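PDB 6OZI: endonuclease V isoform X2 from Ciona intestinalis, which probably cleaves inosine-containing nucleic acid, RNA in particular, near the inosine in a metal-ion-dependent hydrolysis, as an endonuclease V of the RNase H clan. Local coordinates for residues I9-W12 with N13-E17; E90-P93 with F94-L98; N118-H122 with I123-G127. The protein carries 1 engineered substitution. All blocks are in the same frame, centred on the assembly; numbering follows the deposited sequence.

Interaction 1. Residues I9-W12 with N13-E17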
loop_
_atom_site.group_PDB
_atom_site.type_symbol
_atom_site.label_atom_id
_atom_site.label_comp_id
_atom_site.label_asym_id
_atom_site.label_seq_id
_atom_site.Cartn_x
_atom_site.Cartn_y
_atom_site.Cartn_z
ATOM N N ILE A 9 -27.589 -18.597 -8.087
ATOM C CA ILE A 9 -26.512 -19.585 -8.058
ATOM C C ILE A 9 -26.855 -20.760 -8.962
ATOM O O ILE A 9 -25.998 -21.273 -9.693
ATOM C CB ILE A 9 -26.243 -20.051 -6.613
ATOM C CG1 ILE A 9 -25.771 -18.893 -5.729
ATOM C CG2 ILE A 9 -25.232 -21.192 -6.594
ATOM C CD1 ILE A 9 -24.346 -18.478 -5.956
ATOM N N ALA A 10 -28.114 -21.210 -8.926
ATOM C CA ALA A 10 -28.523 -22.312 -9.793
ATOM C C ALA A 10 -28.359 -21.942 -11.265
ATOM O O ALA A 10 -27.806 -22.719 -12.058
ATOM C CB ALA A 10 -29.969 -22.704 -9.487
ATOM N N GLU A 11 -28.824 -20.746 -11.644
ATOM C CA GLU A 11 -28.686 -20.273 -13.021
ATOM C C GLU A 11 -27.222 -20.183 -13.439
ATOM O O GLU A 11 -26.853 -20.598 -14.548
ATOM C CB GLU A 11 -29.363 -18.910 -13.160
ATOM C CG GLU A 11 -29.379 -18.356 -14.565
ATOM C CD GLU A 11 -29.978 -16.960 -14.626
ATOM O OE1 GLU A 11 -31.104 -16.756 -14.113
ATOM O OE2 GLU A 11 -29.306 -16.057 -15.169
ATOM N N TRP A 12 -26.375 -19.639 -12.562
ATOM C CA TRP A 12 -24.950 -19.523 -12.856
ATOM C C TRP A 12 -24.318 -20.895 -13.059
ATOM O O TRP A 12 -23.537 -21.102 -14.001
ATOM C CB TRP A 12 -24.256 -18.767 -11.721
ATOM C CG TRP A 12 -24.466 -17.281 -11.751
ATOM C CD1 TRP A 12 -24.904 -16.539 -12.807
ATOM C CD2 TRP A 12 -24.265 -16.364 -10.672
ATOM N NE1 TRP A 12 -24.959 -15.212 -12.462
ATOM C CE2 TRP A 12 -24.577 -15.075 -11.155
ATOM C CE3 TRP A 12 -23.833 -16.502 -9.347
ATOM C CZ2 TRP A 12 -24.479 -13.934 -10.361
ATOM C CZ3 TRP A 12 -23.738 -15.371 -8.562
ATOM C CH2 TRP A 12 -24.064 -14.102 -9.069
ATOM N N ASN A 13 -24.641 -21.845 -12.179
ATOM C CA ASN A 13 -24.159 -23.213 -12.340
ATOM C C ASN A 13 -24.579 -23.786 -13.686
ATOM O O ASN A 13 -23.784 -24.448 -14.366
ATOM C CB ASN A 13 -24.678 -24.088 -11.201
ATOM C CG ASN A 13 -24.032 -23.747 -9.862
ATOM O OD1 ASN A 13 -23.031 -23.024 -9.802
ATOM N ND2 ASN A 13 -24.604 -24.266 -8.782
ATOM N N SER A 14 -25.826 -23.534 -14.094
ATOM C CA SER A 14 -26.306 -24.069 -15.363
ATOM C C SER A 14 -25.534 -23.482 -16.543
ATOM O O SER A 14 -25.063 -24.219 -17.423
ATOM C CB SER A 14 -27.804 -23.808 -15.501
ATOM O OG SER A 14 -28.225 -24.063 -16.824
ATOM N N LYS A 15 -25.397 -22.150 -16.582
ATOM C CA LYS A 15 -24.635 -21.519 -17.659
ATOM C C LYS A 15 -23.214 -22.063 -17.715
ATOM O O LYS A 15 -22.677 -22.329 -18.801
ATOM C CB LYS A 15 -24.599 -20.003 -17.473
ATOM C CG LYS A 15 -25.921 -19.280 -17.678
ATOM C CD LYS A 15 -25.980 -18.062 -16.746
ATOM C CE LYS A 15 -26.839 -16.925 -17.284
ATOM N NZ LYS A 15 -26.834 -15.775 -16.329
ATOM N N GLN A 16 -22.591 -22.243 -16.551
ATOM C CA GLN A 16 -21.236 -22.780 -16.529
ATOM C C GLN A 16 -21.199 -24.198 -17.089
ATOM O O GLN A 16 -20.310 -24.539 -17.880
ATOM C CB GLN A 16 -20.691 -22.730 -15.104
ATOM C CG GLN A 16 -20.361 -21.322 -14.645
ATOM C CD GLN A 16 -19.875 -21.248 -13.212
ATOM O OE1 GLN A 16 -20.055 -22.184 -12.432
ATOM N NE2 GLN A 16 -19.267 -20.120 -12.851
ATOM N N GLU A 17 -22.190 -25.022 -16.740
ATOM C CA GLU A 17 -22.218 -26.387 -17.259
ATOM C C GLU A 17 -22.365 -26.405 -18.774
ATOM O O GLU A 17 -21.767 -27.251 -19.447
ATOM C CB GLU A 17 -23.343 -27.196 -16.607
ATOM C CG GLU A 17 -23.116 -27.550 -15.144
ATOM C CD GLU A 17 -21.995 -28.571 -14.935
ATOM O OE1 GLU A 17 -21.512 -29.168 -15.924
ATOM O OE2 GLU A 17 -21.609 -28.783 -13.767
#

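Interaction 2. Residues E90-P93 with F94-L98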
loop_
_atom_site.group_PDB
_atom_site.type_symbol
_atom_site.label_atom_id
_atom_site.label_comp_id
_atom_site.label_asym_id
_atom_site.label_seq_id
_atom_site.Cartn_x
_atom_site.Cartn_y
_atom_site.Cartn_z
ATOM N N GLU A 90 -17.492 -9.849 -13.916
ATOM C CA GLU A 90 -16.678 -9.004 -14.788
ATOM C C GLU A 90 -16.862 -9.242 -16.291
ATOM O O GLU A 90 -16.128 -8.642 -17.087
ATOM C CB GLU A 90 -15.198 -9.128 -14.395
ATOM C CG GLU A 90 -14.666 -10.530 -14.347
ATOM C CD GLU A 90 -13.239 -10.613 -13.796
ATOM O OE1 GLU A 90 -12.820 -9.740 -12.996
ATOM O OE2 GLU A 90 -12.534 -11.573 -14.171
ATOM N N ILE A 91 -17.851 -10.037 -16.714
ATOM C CA ILE A 91 -18.005 -10.324 -18.142
ATOM C C ILE A 91 -18.387 -9.059 -18.911
ATOM O O ILE A 91 -17.812 -8.760 -19.963
ATOM C CB ILE A 91 -19.020 -11.463 -18.371
ATOM C CG1 ILE A 91 -19.231 -11.709 -19.870
ATOM C CG2 ILE A 91 -20.371 -11.154 -17.736
ATOM C CD1 ILE A 91 -18.012 -12.219 -20.596
ATOM N N GLU A 92 -19.355 -8.290 -18.396
ATOM C CA GLU A 92 -19.793 -7.095 -19.121
ATOM C C GLU A 92 -18.714 -6.018 -19.179
ATOM O O GLU A 92 -18.452 -5.494 -20.282
ATOM C CB GLU A 92 -21.095 -6.564 -18.515
ATOM C CG GLU A 92 -21.589 -5.265 -19.148
ATOM C CD GLU A 92 -22.099 -5.438 -20.579
ATOM O OE1 GLU A 92 -22.181 -6.594 -21.061
ATOM O OE2 GLU A 92 -22.423 -4.410 -21.223
ATOM N N PRO A 93 -18.050 -5.641 -18.074
ATOM C CA PRO A 93 -16.957 -4.663 -18.195
ATOM C C PRO A 93 -15.876 -5.108 -19.165
ATOM O O PRO A 93 -15.314 -4.275 -19.889
ATOM C CB PRO A 93 -16.415 -4.560 -16.762
ATOM C CG PRO A 93 -17.500 -5.056 -15.895
ATOM C CD PRO A 93 -18.237 -6.082 -16.678
ATOM N N PHE A 94 -15.529 -6.399 -19.149
ATOM C CA PHE A 94 -14.534 -6.925 -20.080
ATOM C C PHE A 94 -14.973 -6.748 -21.528
ATOM O O PHE A 94 -14.211 -6.244 -22.358
ATOM C CB PHE A 94 -14.269 -8.398 -19.798
ATOM C CG PHE A 94 -13.318 -9.024 -20.769
ATOM C CD1 PHE A 94 -11.951 -8.850 -20.615
ATOM C CD2 PHE A 94 -13.777 -9.788 -21.828
ATOM C CE1 PHE A 94 -11.065 -9.417 -21.508
ATOM C CE2 PHE A 94 -12.890 -10.362 -22.719
ATOM C CZ PHE A 94 -11.532 -10.174 -22.561
ATOM N N GLN A 95 -16.182 -7.216 -21.861
ATOM C CA GLN A 95 -16.684 -7.092 -23.227
ATOM C C GLN A 95 -16.704 -5.638 -23.683
ATOM O O GLN A 95 -16.401 -5.341 -24.847
ATOM C CB GLN A 95 -18.079 -7.707 -23.330
ATOM C CG GLN A 95 -18.134 -9.171 -22.934
ATOM C CD GLN A 95 -18.338 -10.083 -24.123
ATOM O OE1 GLN A 95 -17.611 -9.996 -25.119
ATOM N NE2 GLN A 95 -19.342 -10.955 -24.037
ATOM N N GLN A 96 -17.115 -4.728 -22.797
ATOM C CA GLN A 96 -17.123 -3.310 -23.149
ATOM C C GLN A 96 -15.706 -2.791 -23.404
ATOM O O GLN A 96 -15.455 -2.111 -24.408
ATOM C CB GLN A 96 -17.830 -2.501 -22.063
ATOM C CG GLN A 96 -19.338 -2.731 -22.026
ATOM C CD GLN A 96 -20.018 -2.432 -23.365
ATOM O OE1 GLN A 96 -19.646 -1.494 -24.082
ATOM N NE2 GLN A 96 -21.014 -3.244 -23.712
ATOM N N GLU A 97 -14.769 -3.071 -22.483
ATOM C CA GLU A 97 -13.388 -2.642 -22.707
ATOM C C GLU A 97 -12.851 -3.202 -24.016
ATOM O O GLU A 97 -12.206 -2.484 -24.786
ATOM C CB GLU A 97 -12.483 -3.069 -21.544
ATOM C CG GLU A 97 -12.717 -2.348 -20.218
ATOM C CD GLU A 97 -12.227 -0.900 -20.225
ATOM O OE1 GLU A 97 -11.644 -0.450 -21.234
ATOM O OE2 GLU A 97 -12.433 -0.204 -19.212
ATOM N N LEU A 98 -13.115 -4.484 -24.282
ATOM C CA LEU A 98 -12.607 -5.133 -25.484
ATOM C C LEU A 98 -13.165 -4.471 -26.733
ATOM O O LEU A 98 -12.434 -4.220 -27.696
ATOM C CB LEU A 98 -12.965 -6.619 -25.462
ATOM C CG LEU A 98 -12.479 -7.451 -26.648
ATOM C CD1 LEU A 98 -10.959 -7.504 -26.645
ATOM C CD2 LEU A 98 -13.070 -8.852 -26.604
#

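Interaction 3. Residues N118-H122 with I123-G127. With nucleotides of chain C.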
loop_
_atom_site.group_PDB
_atom_site.type_symbol
_atom_site.label_atom_id
_atom_site.label_comp_id
_atom_site.label_asym_id
_atom_site.label_seq_id
_atom_site.Cartn_x
_atom_site.Cartn_y
_atom_site.Cartn_z
ATOM N N ASN A 118 -8.618 -17.856 -12.143
ATOM C CA ASN A 118 -8.431 -19.163 -12.749
ATOM C C ASN A 118 -9.156 -19.278 -14.082
ATOM O O ASN A 118 -10.111 -18.549 -14.370
ATOM C CB ASN A 118 -8.930 -20.247 -11.797
ATOM C CG ASN A 118 -8.299 -20.138 -10.435
ATOM O OD1 ASN A 118 -7.085 -19.976 -10.328
ATOM N ND2 ASN A 118 -9.116 -20.198 -9.385
ATOM N N GLY A 119 -8.688 -20.222 -14.892
ATOM C CA GLY A 119 -9.403 -20.625 -16.084
ATOM C C GLY A 119 -9.991 -22.009 -15.904
ATOM O O GLY A 119 -11.052 -22.162 -15.292
ATOM N N PHE A 120 -9.297 -23.029 -16.415
ATOM C CA PHE A 120 -9.743 -24.413 -16.245
ATOM C C PHE A 120 -9.773 -24.816 -14.772
ATOM O O PHE A 120 -10.560 -25.686 -14.379
ATOM C CB PHE A 120 -8.813 -25.328 -17.049
ATOM C CG PHE A 120 -9.214 -26.787 -17.071
ATOM C CD1 PHE A 120 -10.386 -27.205 -17.689
ATOM C CD2 PHE A 120 -8.375 -27.747 -16.532
ATOM C CE1 PHE A 120 -10.729 -28.556 -17.732
ATOM C CE2 PHE A 120 -8.711 -29.097 -16.571
ATOM C CZ PHE A 120 -9.892 -29.499 -17.166
ATOM N N PHE A 121 -8.947 -24.175 -13.943
ATOM C CA PHE A 121 -8.782 -24.511 -12.526
ATOM C C PHE A 121 -9.998 -24.034 -11.734
ATOM O O PHE A 121 -9.962 -23.034 -11.011
ATOM C CB PHE A 121 -7.485 -23.887 -12.018
ATOM C CG PHE A 121 -7.126 -24.253 -10.613
ATOM C CD1 PHE A 121 -7.775 -25.278 -9.949
ATOM C CD2 PHE A 121 -6.115 -23.572 -9.960
ATOM C CE1 PHE A 121 -7.424 -25.613 -8.648
ATOM C CE2 PHE A 121 -5.754 -23.897 -8.662
ATOM C CZ PHE A 121 -6.408 -24.919 -8.004
ATOM N N HIS A 122 -11.074 -24.818 -11.812
ATOM C CA HIS A 122 -12.376 -24.365 -11.346
ATOM C C HIS A 122 -13.252 -25.583 -11.093
ATOM O O HIS A 122 -13.105 -26.609 -11.762
ATOM C CB HIS A 122 -13.000 -23.435 -12.387
ATOM C CG HIS A 122 -14.329 -22.868 -12.001
ATOM N ND1 HIS A 122 -15.522 -23.488 -12.310
ATOM C CD2 HIS A 122 -14.658 -21.703 -11.395
ATOM C CE1 HIS A 122 -16.526 -22.747 -11.876
ATOM N NE2 HIS A 122 -16.029 -21.658 -11.319
ATOM N N ILE A 123 -14.166 -25.459 -10.122
ATOM C CA ILE A 123 -14.989 -26.599 -9.711
ATOM C C ILE A 123 -15.753 -27.190 -10.894
ATOM O O ILE A 123 -15.887 -28.416 -11.015
ATOM C CB ILE A 123 -15.939 -26.202 -8.567
ATOM C CG1 ILE A 123 -16.817 -27.402 -8.195
ATOM C CG2 ILE A 123 -16.761 -24.966 -8.938
ATOM C CD1 ILE A 123 -17.646 -27.204 -6.948
ATOM N N ARG A 124 -16.279 -26.340 -11.776
ATOM C CA ARG A 124 -16.957 -26.812 -12.975
ATOM C C ARG A 124 -16.136 -26.538 -14.235
ATOM O O ARG A 124 -16.692 -26.484 -15.335
ATOM C CB ARG A 124 -18.354 -26.197 -13.078
ATOM C CG ARG A 124 -19.389 -26.816 -12.118
ATOM C CD ARG A 124 -20.656 -25.956 -11.988
ATOM N NE ARG A 124 -20.376 -24.626 -11.443
ATOM C CZ ARG A 124 -20.335 -24.326 -10.144
ATOM N NH1 ARG A 124 -20.553 -25.261 -9.225
ATOM N NH2 ARG A 124 -20.068 -23.083 -9.765
ATOM N N ARG A 125 -14.819 -26.372 -14.086
ATOM C CA ARG A 125 -13.887 -26.227 -15.209
ATOM C C ARG A 125 -14.250 -25.046 -16.106
ATOM O O ARG A 125 -14.092 -25.098 -17.326
ATOM C CB ARG A 125 -13.810 -27.519 -16.023
ATOM C CG ARG A 125 -13.432 -28.743 -15.206
ATOM C CD ARG A 125 -12.084 -28.566 -14.499
ATOM N NE ARG A 125 -11.622 -29.837 -13.949
ATOM C CZ ARG A 125 -11.851 -30.244 -12.702
ATOM N NH1 ARG A 125 -12.526 -29.470 -11.854
ATOM N NH2 ARG A 125 -11.404 -31.430 -12.304
ATOM N N CYS A 126 -14.692 -23.954 -15.495
ATOM C CA CYS A 126 -15.160 -22.786 -16.223
ATOM C C CYS A 126 -14.922 -21.529 -15.385
ATOM O O CYS A 126 -15.847 -20.782 -15.062
ATOM C CB CYS A 126 -16.637 -22.954 -16.579
ATOM S SG CYS A 126 -17.340 -21.665 -17.647
ATOM N N GLY A 127 -13.665 -21.280 -15.013
ATOM C CA GLY A 127 -13.335 -20.066 -14.296
ATOM C C GLY A 127 -13.440 -18.845 -15.197
ATOM O O GLY A 127 -13.592 -18.944 -16.417
ATOM P P DI C 5 -10.779 -17.398 -2.997
ATOM O OP1 DI C 5 -9.711 -17.227 -1.952
ATOM O OP2 DI C 5 -11.894 -16.395 -2.835
ATOM O "O5'" DI C 5 -10.127 -17.369 -4.511
ATOM C "C5'" DI C 5 -8.809 -17.804 -4.727
ATOM C "C4'" DI C 5 -8.335 -17.333 -6.091
ATOM O "O4'" DI C 5 -9.271 -18.038 -7.210
ATOM C "C3'" DI C 5 -8.453 -16.027 -6.238
ATOM O "O3'" DI C 5 -7.309 -15.455 -7.020
ATOM C "C2'" DI C 5 -9.752 -15.796 -7.049
ATOM C "C1'" DI C 5 -9.893 -17.091 -7.874
ATOM N N9 DI C 5 -11.326 -17.395 -8.018
ATOM C C8 DI C 5 -12.381 -17.597 -7.213
ATOM N N7 DI C 5 -13.447 -17.818 -8.013
ATOM C C5 DI C 5 -13.049 -17.749 -9.273
ATOM C C6 DI C 5 -13.800 -17.910 -10.594
ATOM O O6 DI C 5 -14.961 -18.135 -10.614
ATOM N N1 DI C 5 -13.095 -17.774 -11.820
ATOM C C2 DI C 5 -11.690 -17.487 -11.818
ATOM N N3 DI C 5 -10.984 -17.329 -10.559
ATOM C C4 DI C 5 -11.721 -17.476 -9.280
#

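Interaction 1. Residues I9-W12 with N13-E17
Glu11 and Lys15 meet one turn apart because their first torsions turn the two chains to a common side of the helix: CG of Glu11 lies anti to the backbone N (chi1 -176°), with the chain running out straight beyond it, while CG of Lys15 lies anti to the carbonyl carbon and the chain bends at its second torsion (148°). The ammonium then reaches the carboxylate in a salt bridge of 2.7 Å between Lys15 NZ and Glu11 OE2, on the anti lone pair, the one facing away from the other oxygen. Packing backs the charges, since Lys15 CD rests 4.0 Å from Glu11 CG. NZ also stands at the edge of the Trp12 indole, 4.1 Å from Trp12 CD1 and near the ring plane, so no cation-pi contact over a face is made. With an alanine at Lys15 the ammonium is gone, and the Glu11 carboxylate would probably lose this positive mate and be freer to turn.

Beneath the pair runs regular i to i+4 alpha-helical bonding, for example Lys15 N to Glu11 O at 2.9 Å and nearly linear (172°). On another side, Ile9 CG2 packs 3.8 Å from Asn13 ND2, while Asn13 OD1 is hydrogen-bonded to the hydroxyl of Tyr85; Ile9 also packs on a phosphate of the bound DNA. The aliphatic CG of Gln16 lies 3.2 Å from Trp12 O.

Helix 6-19, which carries both segments, is fixed to the protein through its buried side chains. Gln16 ties the loops on that side together by accepting a hydrogen bond from Arg124 and donating one to the Ser84 carbonyl. The helix lies against helix 86-104 through Phe88, on which the Trp12 ring stacks and Lys15 and Gln16 pack.

Interaction 2. Residues E90-P93 with F94-L98
Glu92 and Gln96 pair across one turn of helix 86-104, an alpha helix lying against the central sheet of this RNase H-like fold. The helix is kinked where the N atoms of Glu92 and Pro93 lack bonds to the preceding turn; proline has no N-H to give.

Backbone bonds carry the i to i+4 pattern on from there. Phe94 N donates to Glu90 O at 3.1 Å, and Gln95 N to Ile91 O, Gln96 N to Glu92 O and Glu97 N to Pro93 O follow in turn. The proline thus still takes part through its carbonyl.

The nonpolar contacts lie along two faces. Ile91 and Gln95 run side by side in the same direction, with Ile91 CD1 against Gln95 CG at 3.8 Å; CG1 of Ile91, anti to the backbone N (chi1 177°), carries that methyl along the neighbouring chain. Elsewhere, Phe94 meets Phe41 of strand 37-45 edge-to-face and also packs on Leu132 of helix 128-136, while Pro93 touches Phe41 and Ser55.

The polar contacts also divide. Buried Glu97 turns its carboxylate to the sheet, where Ser55 and Thr73 bond to OE2 and Asn71 to OE1; Asn71 is itself a residue of a potassium site. On the exposed side, the Glu92 and Gln96 chains both bend at the second torsion, and their carboxylate and amide planes stand 44° apart. Gln96 NE2 donates to Glu92 OE2 at 3.1 Å, coming from above the carboxylate plane with an N-H...O angle of 142°.

Interaction 3. Residues N118-H122 with I123-G127
The loop between strand 112-116 and helix 128-136 forms part of the inosine site, and its two halves, 118-122 and 123-127, are joined by Gly127 N donating to Gly119 O at 2.8 Å. At one end of this loop Asn118 N lies 2.9 Å from N3 of the deoxyinosine DI5 of chain C; at the other, Gly127 CA approaches N1 of that base at 3.4 Å.

The His122 ring packs against the 123-127 half, with CG anti to the backbone N (chi1 -178°). Ile123 CG2 covers one face in a CH-pi contact, the Cys126 carbonyl oxygen lies over the centre of the opposite face, and O6 of DI5 of chain C is near the ring plane at the edge. His122 NE2 is hydrogen-bonded to the Ser84 carbonyl, which probably helps to set the rotation of the imidazole.

A type I beta turn from His122 to Arg125 reverses the chain, and Gly127 then takes the N-cap position of helix 128-136. Two donors of one residue grip His122 O from opposite faces of its carbonyl plane: Arg125 N closes the turn at 2.9 Å, and Arg125 NH1 comes in at the same 2.9 Å. Salt bridges to Asp153 and Glu184 hold the rest of this guanidinium. Its aliphatic stem crosses Phe120, with Arg125 CD 3.7 Å from the Phe120 ring centroid, over the face, and the guanidinium plane 83° from the ring.

Overall arrangement
From the N terminus, interaction 1 comes first, within helix 6-19, then interaction 2 within helix 86-104, and last interaction 3 in the loop joining strand 112-116 to helix 128-136. Each lies in one continuous stretch, so the three follow in series and neither nest nor cross; of them interaction 3 reverses the chain in a turn, while the others span single helical turns. Interactions 1 and 3 touch: Gln16 and Arg124 join the N-terminal helix to the inosine-binding loop. Interaction 2 stands apart, its centre about 20 Å from that of interaction 1; side chains of 90-98 set helix 86-104 against strands 37-45 and 52-61 and against helix 128-136.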